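Local coordinates for DNA repair protein PprA (Deinococcus deserti, PDB 6MC8), which binds DNA, forms filaments and takes part in the repair of radiation-induced DNA damage and in genome segregation, at residues A[149-152]-A[156-159]; A[182-185]-A[190-193]; A[262-267]-A[281-286]. The protein carries 2 engineered substitutions. One frame throughout, in Å; residues are numbered along the deposited sequence.

Contact 1 (A[149-152]-A[156-159])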
loop_
_atom_site.group_PDB
_atom_site.type_symbol
_atom_site.label_atom_id
_atom_site.label_comp_id
_atom_site.label_asym_id
_atom_site.label_seq_id
_atom_site.Cartn_x
_atom_site.Cartn_y
_atom_site.Cartn_z
ATOM N N VAL A 149 -4.724 -5.156 11.102
ATOM C CA VAL A 149 -3.889 -5.916 12.023
ATOM C C VAL A 149 -4.641 -6.127 13.328
ATOM O O VAL A 149 -5.176 -5.179 13.912
ATOM C CB VAL A 149 -2.557 -5.189 12.269
ATOM C CG1 VAL A 149 -1.667 -5.974 13.222
ATOM C CG2 VAL A 149 -1.853 -4.930 10.967
ATOM N N THR A 150 -4.682 -7.372 13.789
ATOM C CA THR A 150 -5.141 -7.690 15.136
ATOM C C THR A 150 -3.914 -7.667 16.038
ATOM O O THR A 150 -3.092 -8.583 16.012
ATOM C CB THR A 150 -5.847 -9.040 15.172
ATOM O OG1 THR A 150 -6.972 -9.015 14.288
ATOM C CG2 THR A 150 -6.335 -9.340 16.570
ATOM N N LEU A 151 -3.782 -6.609 16.829
ATOM C CA LEU A 151 -2.599 -6.445 17.659
ATOM C C LEU A 151 -2.655 -7.353 18.880
ATOM O O LEU A 151 -3.598 -7.294 19.674
ATOM C CB LEU A 151 -2.450 -4.986 18.088
ATOM C CG LEU A 151 -2.044 -3.963 17.025
ATOM C CD1 LEU A 151 -2.140 -2.560 17.573
ATOM C CD2 LEU A 151 -0.635 -4.230 16.557
ATOM N N ARG A 152 -1.644 -8.197 19.017
ATOM C CA ARG A 152 -1.415 -9.000 20.207
ATOM C C ARG A 152 -0.496 -8.237 21.157
ATOM O O ARG A 152 0.226 -7.335 20.731
ATOM C CB ARG A 152 -0.857 -10.361 19.785
ATOM C CG ARG A 152 0.443 -10.336 19.037
ATOM C CD ARG A 152 0.891 -11.760 18.762
ATOM N NE ARG A 152 2.155 -11.817 18.045
ATOM C CZ ARG A 152 2.247 -11.946 16.730
ATOM N NH1 ARG A 152 1.147 -12.064 16.008
ATOM N NH2 ARG A 152 3.435 -11.989 16.142
ATOM N N GLY A 156 6.132 -5.525 18.930
ATOM C CA GLY A 156 6.959 -6.054 17.858
ATOM C C GLY A 156 6.263 -6.037 16.512
ATOM O O GLY A 156 6.912 -5.926 15.469
ATOM N N GLN A 157 4.936 -6.178 16.517
ATOM C CA GLN A 157 4.160 -5.978 15.297
ATOM C C GLN A 157 4.259 -4.540 14.808
ATOM O O GLN A 157 4.517 -4.297 13.627
ATOM C CB GLN A 157 2.700 -6.362 15.523
ATOM C CG GLN A 157 2.382 -7.832 15.373
ATOM C CD GLN A 157 0.966 -8.153 15.790
ATOM O OE1 GLN A 157 0.340 -7.385 16.498
ATOM N NE2 GLN A 157 0.433 -9.248 15.288
ATOM N N LEU A 158 4.081 -3.577 15.710
ATOM C CA LEU A 158 4.074 -2.172 15.316
ATOM C C LEU A 158 5.459 -1.689 14.917
ATOM O O LEU A 158 5.580 -0.757 14.121
ATOM C CB LEU A 158 3.520 -1.313 16.448
ATOM C CG LEU A 158 2.025 -1.458 16.692
ATOM C CD1 LEU A 158 1.624 -0.775 17.973
ATOM C CD2 LEU A 158 1.270 -0.867 15.519
ATOM N N ARG A 159 6.511 -2.312 15.447
ATOM C CA ARG A 159 7.867 -1.878 15.131
ATOM C C ARG A 159 8.223 -2.188 13.683
ATOM O O ARG A 159 8.864 -1.382 13.005
ATOM C CB ARG A 159 8.859 -2.528 16.092
ATOM C CG ARG A 159 10.290 -2.084 15.902
ATOM C CD ARG A 159 11.174 -2.626 16.996
ATOM N NE ARG A 159 10.851 -2.017 18.280
ATOM C CZ ARG A 159 11.350 -0.860 18.701
ATOM N NH1 ARG A 159 12.207 -0.195 17.941
ATOM N NH2 ARG A 159 11.006 -0.375 19.884
HETATM O O HOH W 1 2.168 -6.871 18.634
#

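Contact 2 (A[182-185]-A[190-193])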
loop_
_atom_site.group_PDB
_atom_site.type_symbol
_atom_site.label_atom_id
_atom_site.label_comp_id
_atom_site.label_asym_id
_atom_site.label_seq_id
_atom_site.Cartn_x
_atom_site.Cartn_y
_atom_site.Cartn_z
ATOM N N ARG A 182 -5.819 3.002 17.547
ATOM C CA ARG A 182 -5.406 2.345 16.317
ATOM C C ARG A 182 -4.406 3.220 15.574
ATOM O O ARG A 182 -4.376 4.440 15.740
ATOM C CB ARG A 182 -6.603 2.012 15.416
ATOM C CG ARG A 182 -7.427 3.191 14.954
ATOM C CD ARG A 182 -8.624 2.690 14.184
ATOM N NE ARG A 182 -9.554 3.746 13.814
ATOM C CZ ARG A 182 -10.673 3.540 13.133
ATOM N NH1 ARG A 182 -10.992 2.319 12.745
ATOM N NH2 ARG A 182 -11.475 4.550 12.841
ATOM N N THR A 183 -3.588 2.574 14.753
ATOM C CA THR A 183 -2.475 3.201 14.055
ATOM C C THR A 183 -2.524 2.806 12.586
ATOM O O THR A 183 -2.763 1.640 12.264
ATOM C CB THR A 183 -1.138 2.776 14.696
ATOM O OG1 THR A 183 -1.068 3.284 16.035
ATOM C CG2 THR A 183 0.066 3.259 13.897
ATOM N N TRP A 184 -2.322 3.776 11.695
ATOM C CA TRP A 184 -2.311 3.463 10.277
ATOM C C TRP A 184 -1.345 4.376 9.537
ATOM O O TRP A 184 -1.061 5.495 9.970
ATOM C CB TRP A 184 -3.720 3.558 9.680
ATOM C CG TRP A 184 -4.301 4.931 9.536
ATOM C CD1 TRP A 184 -4.385 5.662 8.393
ATOM C CD2 TRP A 184 -4.857 5.744 10.573
ATOM N NE1 TRP A 184 -4.983 6.866 8.643
ATOM C CE2 TRP A 184 -5.279 6.946 9.977
ATOM C CE3 TRP A 184 -5.040 5.574 11.948
ATOM C CZ2 TRP A 184 -5.883 7.967 10.702
ATOM C CZ3 TRP A 184 -5.635 6.591 12.664
ATOM C CH2 TRP A 184 -6.042 7.773 12.042
ATOM N N ARG A 185 -0.827 3.868 8.423
ATOM C CA ARG A 185 -0.024 4.633 7.482
ATOM C C ARG A 185 -0.748 4.703 6.145
ATOM O O ARG A 185 -1.263 3.692 5.664
ATOM C CB ARG A 185 1.372 4.020 7.297
ATOM C CG ARG A 185 2.212 4.717 6.228
ATOM C CD ARG A 185 3.619 4.183 6.090
ATOM N NE ARG A 185 4.463 4.588 7.201
ATOM C CZ ARG A 185 5.008 3.750 8.066
ATOM N NH1 ARG A 185 4.807 2.450 7.939
ATOM N NH2 ARG A 185 5.760 4.209 9.050
ATOM N N LEU A 190 2.149 8.713 8.742
ATOM C CA LEU A 190 1.814 7.852 9.866
ATOM C C LEU A 190 0.791 8.566 10.735
ATOM O O LEU A 190 0.903 9.769 10.972
ATOM C CB LEU A 190 3.049 7.503 10.698
ATOM C CG LEU A 190 2.835 6.547 11.874
ATOM C CD1 LEU A 190 2.447 5.171 11.385
ATOM C CD2 LEU A 190 4.043 6.482 12.770
ATOM N N ALA A 191 -0.210 7.830 11.198
ATOM C CA ALA A 191 -1.282 8.428 11.972
ATOM C C ALA A 191 -1.734 7.490 13.078
ATOM O O ALA A 191 -1.626 6.269 12.955
ATOM C CB ALA A 191 -2.454 8.789 11.078
ATOM N N VAL A 192 -2.238 8.072 14.160
ATOM C CA VAL A 192 -2.743 7.318 15.298
ATOM C C VAL A 192 -3.990 8.019 15.829
ATOM O O VAL A 192 -4.039 9.253 15.906
ATOM C CB VAL A 192 -1.655 7.131 16.383
ATOM C CG1 VAL A 192 -1.098 8.447 16.868
ATOM C CG2 VAL A 192 -2.172 6.320 17.554
ATOM N N GLU A 193 -5.024 7.236 16.117
ATOM C CA GLU A 193 -6.275 7.731 16.665
ATOM C C GLU A 193 -6.418 7.210 18.084
ATOM O O GLU A 193 -6.118 6.046 18.349
ATOM C CB GLU A 193 -7.466 7.286 15.815
ATOM C CG GLU A 193 -8.810 7.802 16.293
ATOM C CD GLU A 193 -9.956 7.323 15.441
ATOM O OE1 GLU A 193 -9.715 6.555 14.494
ATOM O OE2 GLU A 193 -11.102 7.715 15.716
#

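Contact 3 (A[262-267]-A[281-286])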
loop_
_atom_site.group_PDB
_atom_site.type_symbol
_atom_site.label_atom_id
_atom_site.label_comp_id
_atom_site.label_asym_id
_atom_site.label_seq_id
_atom_site.Cartn_x
_atom_site.Cartn_y
_atom_site.Cartn_z
ATOM N N ALA A 262 -9.163 11.909 18.937
ATOM C CA ALA A 262 -8.085 12.843 18.663
ATOM C C ALA A 262 -7.054 12.128 17.806
ATOM O O ALA A 262 -6.647 11.009 18.122
ATOM C CB ALA A 262 -7.442 13.368 19.949
ATOM N N VAL A 263 -6.644 12.770 16.715
ATOM C CA VAL A 263 -5.764 12.161 15.727
ATOM C C VAL A 263 -4.480 12.975 15.635
ATOM O O VAL A 263 -4.521 14.202 15.501
ATOM C CB VAL A 263 -6.455 12.064 14.350
ATOM C CG1 VAL A 263 -5.533 11.440 13.322
ATOM C CG2 VAL A 263 -7.747 11.278 14.450
ATOM N N VAL A 264 -3.340 12.291 15.711
ATOM C CA VAL A 264 -2.031 12.895 15.492
ATOM C C VAL A 264 -1.416 12.257 14.254
ATOM O O VAL A 264 -1.397 11.028 14.128
ATOM C CB VAL A 264 -1.114 12.730 16.718
ATOM C CG1 VAL A 264 0.268 13.279 16.437
ATOM C CG2 VAL A 264 -1.702 13.439 17.905
ATOM N N ARG A 265 -0.927 13.090 13.337
ATOM C CA ARG A 265 -0.344 12.633 12.087
ATOM C C ARG A 265 1.108 13.081 11.980
ATOM O O ARG A 265 1.515 14.080 12.576
ATOM C CB ARG A 265 -1.137 13.152 10.887
ATOM C CG ARG A 265 -2.520 12.553 10.774
ATOM C CD ARG A 265 -3.284 13.135 9.611
ATOM N NE ARG A 265 -4.617 12.561 9.492
ATOM C CZ ARG A 265 -5.694 13.044 10.095
ATOM N NH1 ARG A 265 -5.601 14.108 10.874
ATOM N NH2 ARG A 265 -6.864 12.457 9.926
ATOM N N GLU A 266 1.886 12.320 11.218
ATOM C CA GLU A 266 3.297 12.596 11.005
ATOM C C GLU A 266 3.694 12.186 9.597
ATOM O O GLU A 266 3.458 11.050 9.184
ATOM C CB GLU A 266 4.168 11.859 12.019
ATOM C CG GLU A 266 5.646 12.136 11.863
ATOM C CD GLU A 266 6.020 13.562 12.198
ATOM O OE1 GLU A 266 5.377 14.170 13.073
ATOM O OE2 GLU A 266 6.951 14.086 11.565
ATOM N N THR A 267 4.304 13.112 8.871
ATOM C CA THR A 267 4.723 12.887 7.499
ATOM C C THR A 267 6.242 12.927 7.410
ATOM O O THR A 267 6.905 13.657 8.147
ATOM C CB THR A 267 4.130 13.939 6.562
ATOM O OG1 THR A 267 4.632 15.231 6.921
ATOM C CG2 THR A 267 2.626 13.961 6.682
ATOM N N GLN A 281 0.865 8.967 20.055
ATOM C CA GLN A 281 -0.260 8.438 20.816
ATOM C C GLN A 281 -0.399 9.139 22.159
ATOM O O GLN A 281 -1.515 9.391 22.629
ATOM C CB GLN A 281 -0.086 6.934 21.016
ATOM C CG GLN A 281 -1.257 6.275 21.694
ATOM C CD GLN A 281 -1.058 4.806 21.888
ATOM O OE1 GLN A 281 -0.016 4.264 21.547
ATOM N NE2 GLN A 281 -2.054 4.146 22.451
ATOM N N ARG A 282 0.731 9.464 22.789
ATOM C CA ARG A 282 0.710 10.170 24.063
ATOM C C ARG A 282 0.215 11.600 23.884
ATOM O O ARG A 282 -0.411 12.165 24.785
ATOM C CB ARG A 282 2.108 10.141 24.676
ATOM C CG ARG A 282 2.211 10.576 26.123
ATOM C CD ARG A 282 3.655 10.486 26.609
ATOM N NE ARG A 282 4.178 9.125 26.523
ATOM C CZ ARG A 282 5.178 8.753 25.730
ATOM N NH1 ARG A 282 5.780 9.644 24.956
ATOM N NH2 ARG A 282 5.580 7.491 25.715
ATOM N N GLU A 283 0.480 12.194 22.716
ATOM C CA GLU A 283 -0.097 13.494 22.390
ATOM C C GLU A 283 -1.603 13.394 22.192
ATOM O O GLU A 283 -2.353 14.238 22.689
ATOM C CB GLU A 283 0.565 14.067 21.137
ATOM C CG GLU A 283 -0.002 15.401 20.683
ATOM C CD GLU A 283 0.636 15.912 19.412
ATOM O OE1 GLU A 283 1.538 15.235 18.888
ATOM O OE2 GLU A 283 0.225 16.983 18.927
ATOM N N ALA A 284 -2.059 12.360 21.482
ATOM C CA ALA A 284 -3.477 12.229 21.166
ATOM C C ALA A 284 -4.300 11.901 22.404
ATOM O O ALA A 284 -5.459 12.312 22.510
ATOM C CB ALA A 284 -3.675 11.159 20.096
ATOM N N THR A 285 -3.715 11.166 23.350
ATOM C CA THR A 285 -4.407 10.861 24.597
ATOM C C THR A 285 -4.552 12.110 25.462
ATOM O O THR A 285 -5.620 12.366 26.027
ATOM C CB THR A 285 -3.655 9.754 25.340
ATOM O OG1 THR A 285 -3.612 8.579 24.524
ATOM C CG2 THR A 285 -4.330 9.415 26.649
ATOM N N GLU A 286 -3.488 12.911 25.556
ATOM C CA GLU A 286 -3.565 14.179 26.275
ATOM C C GLU A 286 -4.470 15.175 25.564
ATOM O O GLU A 286 -5.128 15.994 26.214
ATOM C CB GLU A 286 -2.166 14.770 26.459
ATOM C CG GLU A 286 -1.347 14.123 27.559
ATOM C CD GLU A 286 -1.828 14.512 28.952
ATOM O OE1 GLU A 286 -2.262 15.667 29.134
ATOM O OE2 GLU A 286 -1.777 13.662 29.863
#

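Contact 1 (A[149-152]-A[156-159])
One face of the Arg152 guanidinium is covered by the carboxamide of Gln157, whose CD stands 3.9 Å above the guanidinium plane and toward its rim. The two flat groups are turned 54° against each other, a tilted overlap and not a stack; the close approach of Arg152 NH1 to Gln157 NE2 sets two donors together and is no hydrogen bond. The setting is a loop that folds back on the first turn of the helix it leads into, 156-163, after only three intervening residues. Gln157 reaches across with CG beside its backbone N (chi1 -84°) and an extended chain beyond, which carries the amide over to the loop backbone. There OE1 receives a weak hydrogen bond from Arg152 N, 3.3 Å long, and accepts from a water whose oxygen lies 2.9 Å away. The same water donates to Arg152 O, also at 2.9 Å, so that direct and water-mediated links together hold the amide to the backbone of one residue. With a leucine in place of Gln157, both Arg152 N and the water would probably lose this acceptor, and the guanidinium the flat group under its face. Earlier in the loop, Val149 shares backbone hydrogen bonds with Glu169 and His171 of strand 168-176 and packs on Asp164 of the second subunit, which places the contact close to the dimer partner. Leu151 and Leu158 cross at about a right angle beside the amide: CD2 of Leu151 sits 3.8 Å from Leu158 CG and 3.3 Å from Gln157 OE1.

Contact 2 (A[182-185]-A[190-193])
The hairpin of strands 179-186 and 189-195 supplies the two central strands of a four-stranded antiparallel sheet, and this contact is its buried body. Two hydrogen-bonded pairs hold it. In Arg182-Glu193, Glu193 N gives to Arg182 O at 2.9 Å, with a longer return bond from Arg182 N that meets Glu193 O in the carbonyl plane. In Trp184-Ala191 the matching bonds are Trp184 N to Ala191 O, 2.9 Å, and Ala191 N to Trp184 O, 2.8 Å. On the face carrying these residues, Trp184 CG lies between the backbone N and carbonyl carbon (chi1 71°), which lays the indole across the neighbouring strand. Ala191 CB then makes a CH-pi contact over the six-membered ring, 3.6 Å from its centroid, while the ring edge reaches Glu193 N. Arg182 and Glu193 run side by side; NE (2.9 Å) and NH2 (3.1 Å) of Arg182 both bond Glu193 OE1, which lies in the guanidinium plane. NH2 is met by the syn lone pair of OE1, whereas NE approaches from above the carboxylate plane. On the other face, Thr183 OG1 passes 3.6 Å from Val192 CG2 and is hydrogen-bonded to Trp277 NE1. With OE1 doubly gripped and OE2 hydrogen-bonded to Ser261 OG, the buried carboxylate has both oxygens engaged, and the arginine's charge is likely to keep it ionised.

Contact 3 (A[262-267]-A[281-286])
Val264 lies against Ala284 and the side of Glu283, where helix 274-304 packs on one face of the four-stranded antiparallel sheet at one of its edge strands, 261-267. The strand and helix segments run roughly antiparallel, 151° between their directions, with their axes 7.4 Å from each other at closest approach. Both methyls of Val264 take part. CG2 touches Ala284 CB at 3.7 Å and also rests against Glu283 CD, while CG1, held anti to the backbone N (chi1 176°), meets Glu283 OE1 at 3.4 Å. The glutamate thus lays its extended chain obliquely over the valine instead of pairing with a charge across the contact. Nearer the start of the strand, Ala262 CB comes within 3.4 Å of Ala284 O, and Ala284 CB lies 3.6 Å from Ala262 O; no hydrogen bond joins the two segments, and two small residues allow the helix its close approach. Around this first shell, Met280 and Leu288 of the same helix touch Val264 and Ala262, and Val194 of the next strand touches Ala284, so the apolar layer runs on along the helix and onto the neighbouring strand. A salt bridge from Glu266 OE1 to Arg276 NH2 adds a second link between strand and helix. Alternate residues of the strand serve the other face of the sheet: Val263 packs on Trp184, and Arg265 forms a salt bridge with Asp78. There Val263 CG1 sits 3.5 Å above the centre of the Arg265 guanidinium plane.

Overall arrangement
Followed from the N terminus, the three contacts come in series, and none nests in or crosses another. Contact 1 closes a short loop into helix 156-163, just before the chain enters strand 168-176 at one margin of the four-stranded sheet. Contact 2 closes the hairpin in the middle of that sheet, its centre about 12 Å from that of contact 1. The chain then makes helices 200-213, 218-237 and 245-250 before returning as strand 261-267 at the other margin; contact 3 closes the connection from it to helix 274-304. Contacts 2 and 3 meet directly, through probable hydrogen bonds Leu190 N to Glu266 O and Val192 N to Val264 O, which join the hairpin to the last strand; contact 3 packs the helix on.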